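Local coordinates for chitinase (Jonesia denitrificans, PDB 5VG1), which probably cleaves chitin chains at internal sites by endo-hydrolysis, and is represented here by its copper-binding lytic polysaccharide monooxygenase domain, at residues T75-T80 with P102-T107. Numbering follows the deposited sequence.
Sequences TAPHNT and PPTSLT. With CU (copper (II) ion), chain C.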
loop_
_atom_site.group_PDB
_atom_site.type_symbol
_atom_site.label_atom_id
_atom_site.label_comp_id
_atom_site.label_asym_id
_atom_site.label_seq_id
_atom_site.Cartn_x
_atom_site.Cartn_y
_atom_site.Cartn_z
ATOM N N THR A 75 10.355 6.272 5.572
ATOM C CA THR A 75 11.108 7.466 5.927
ATOM C C THR A 75 11.157 7.702 7.430
ATOM O O THR A 75 12.082 8.365 7.909
ATOM C CB THR A 75 10.508 8.705 5.249
ATOM O OG1 THR A 75 9.173 8.923 5.725
ATOM C CG2 THR A 75 10.484 8.532 3.735
ATOM N N ALA A 76 10.189 7.171 8.176
ATOM C CA ALA A 76 10.164 7.287 9.633
ATOM C C ALA A 76 9.658 5.962 10.183
ATOM O O ALA A 76 8.445 5.738 10.286
ATOM C CB ALA A 76 9.290 8.454 10.091
ATOM N N PRO A 77 10.655 4.963 10.584
ATOM C CA PRO A 77 10.254 3.585 10.944
ATOM C C PRO A 77 9.646 3.470 12.341
ATOM O O PRO A 77 10.302 3.176 13.339
ATOM C CB PRO A 77 11.574 2.819 10.833
ATOM C CG PRO A 77 12.605 3.825 11.227
ATOM C CD PRO A 77 12.108 5.165 10.728
ATOM N N HIS A 78 8.339 3.703 12.417
ATOM C CA HIS A 78 7.640 3.619 13.691
ATOM C C HIS A 78 7.561 2.177 14.174
ATOM O O HIS A 78 7.433 1.243 13.378
ATOM C CB HIS A 78 6.231 4.197 13.566
ATOM C CG HIS A 78 6.193 5.558 12.953
ATOM N ND1 HIS A 78 6.821 6.646 13.519
ATOM C CD2 HIS A 78 5.605 6.009 11.820
ATOM C CE1 HIS A 78 6.620 7.710 12.762
ATOM N NE2 HIS A 78 5.884 7.349 11.725
ATOM N N ASN A 79 7.644 2.004 15.491
ATOM C CA ASN A 79 7.325 0.719 16.098
ATOM C C ASN A 79 6.004 0.207 15.543
ATOM O O ASN A 79 5.027 0.954 15.442
ATOM C CB ASN A 79 7.260 0.854 17.620
ATOM C CG ASN A 79 8.589 1.261 18.226
ATOM O OD1 ASN A 79 8.967 2.432 18.194
ATOM N ND2 ASN A 79 9.303 0.294 18.787
ATOM N N THR A 80 5.980 -1.071 15.180
ATOM C CA THR A 80 4.916 -1.624 14.356
ATOM C C THR A 80 4.312 -2.847 15.030
ATOM O O THR A 80 5.028 -3.656 15.627
ATOM C CB THR A 80 5.446 -1.994 12.962
ATOM O OG1 THR A 80 5.876 -0.804 12.287
ATOM C CG2 THR A 80 4.382 -2.691 12.119
ATOM N N PRO A 102 10.890 -1.440 12.542
ATOM C CA PRO A 102 11.320 -2.189 11.353
ATOM C C PRO A 102 12.496 -1.519 10.665
ATOM O O PRO A 102 12.811 -0.352 10.943
ATOM C CB PRO A 102 10.073 -2.161 10.460
ATOM C CG PRO A 102 9.443 -0.853 10.789
ATOM C CD PRO A 102 9.683 -0.640 12.267
ATOM N N PRO A 103 13.166 -2.222 9.756
ATOM C CA PRO A 103 14.200 -1.581 8.938
ATOM C C PRO A 103 13.584 -0.730 7.839
ATOM O O PRO A 103 12.485 -1.000 7.349
ATOM C CB PRO A 103 14.973 -2.771 8.357
ATOM C CG PRO A 103 13.963 -3.865 8.283
ATOM C CD PRO A 103 13.025 -3.657 9.448
ATOM N N THR A 104 14.318 0.316 7.450
ATOM C CA THR A 104 13.759 1.308 6.536
ATOM C C THR A 104 13.526 0.728 5.147
ATOM O O THR A 104 12.652 1.209 4.418
ATOM C CB THR A 104 14.671 2.532 6.453
ATOM O OG1 THR A 104 16.034 2.115 6.307
ATOM C CG2 THR A 104 14.517 3.388 7.708
ATOM N N SER A 105 14.290 -0.290 4.763
ATOM C CA SER A 105 13.998 -1.082 3.576
ATOM C C SER A 105 13.516 -2.450 4.039
ATOM O O SER A 105 14.222 -3.140 4.782
ATOM C CB SER A 105 15.223 -1.205 2.669
ATOM O OG SER A 105 14.872 -1.799 1.429
ATOM N N LEU A 106 12.318 -2.836 3.606
ATOM C CA LEU A 106 11.655 -4.023 4.128
ATOM C C LEU A 106 10.965 -4.759 2.992
ATOM O O LEU A 106 10.257 -4.141 2.191
ATOM C CB LEU A 106 10.644 -3.641 5.217
ATOM C CG LEU A 106 9.745 -4.745 5.774
ATOM C CD1 LEU A 106 10.557 -5.766 6.555
ATOM C CD2 LEU A 106 8.658 -4.143 6.645
ATOM N N THR A 107 11.165 -6.075 2.929
ATOM C CA THR A 107 10.594 -6.899 1.872
ATOM C C THR A 107 9.821 -8.058 2.484
ATOM O O THR A 107 10.310 -8.718 3.407
ATOM C CB THR A 107 11.677 -7.436 0.930
ATOM O OG1 THR A 107 12.399 -6.343 0.350
ATOM C CG2 THR A 107 11.059 -8.270 -0.185
HETATM CU CU CU C . 5.496 9.642 10.670
HETATM O O HOH W 1 7.162 11.381 11.225
#
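Pro-77 and Pro-102 meet where the loop carrying a copper ligand passes over the lead-in to strand 105-110, at one end of the immunoglobulin-like beta sandwich of the lytic polysaccharide monooxygenase fold. Pro-77 brings CB to within 3.4 Å of the Pro-102 carbonyl O, while its CG lies 4.0 Å from the methyl CG2 of Thr-104; these last two side chains lie alongside each other, with their ends turned in a common direction. No hydrogen bond joins segments 75-80 and 102-107, so contact depends on ring carbons, a methyl, carbonyl oxygens and the Thr-80 hydroxyl. The tightest approach is from Pro-102 CD, the methylene next to the ring nitrogen, to His-78 O at 3.1 Å.

That same carbonyl accepts a hydrogen bond from Thr-80 OG1 at 2.8 Å, with a C=O...O angle of 150° and the hydroxyl tilted 28° from the carbonyl plane. Thr-80 reaches back because its OG1 stands anti to its own carbonyl carbon, beside the backbone N (chi1 -64°). Trp-124 NE1 hydrogen-bonds to this hydroxyl as well, and the Thr-80 side chain runs across that of Pro-102, roughly perpendicular to it. A valine here would probably leave both His-78 O and Trp-124 NE1 without this partner.

Next comes the turn itself, an inverse gamma turn centred on Pro-77 and closed by a weak hydrogen bond from His-78 N to Ala-76 O at 2.9 Å. The turn ends on His-78, which with His-1 supplies the copper-binding histidines of the family's histidine brace. The copper lies in the imidazole plane, 2.5 Å from His-78 NE2, and Ala-76 O sits 3.2 Å above the His-78 ring plane, over its centre.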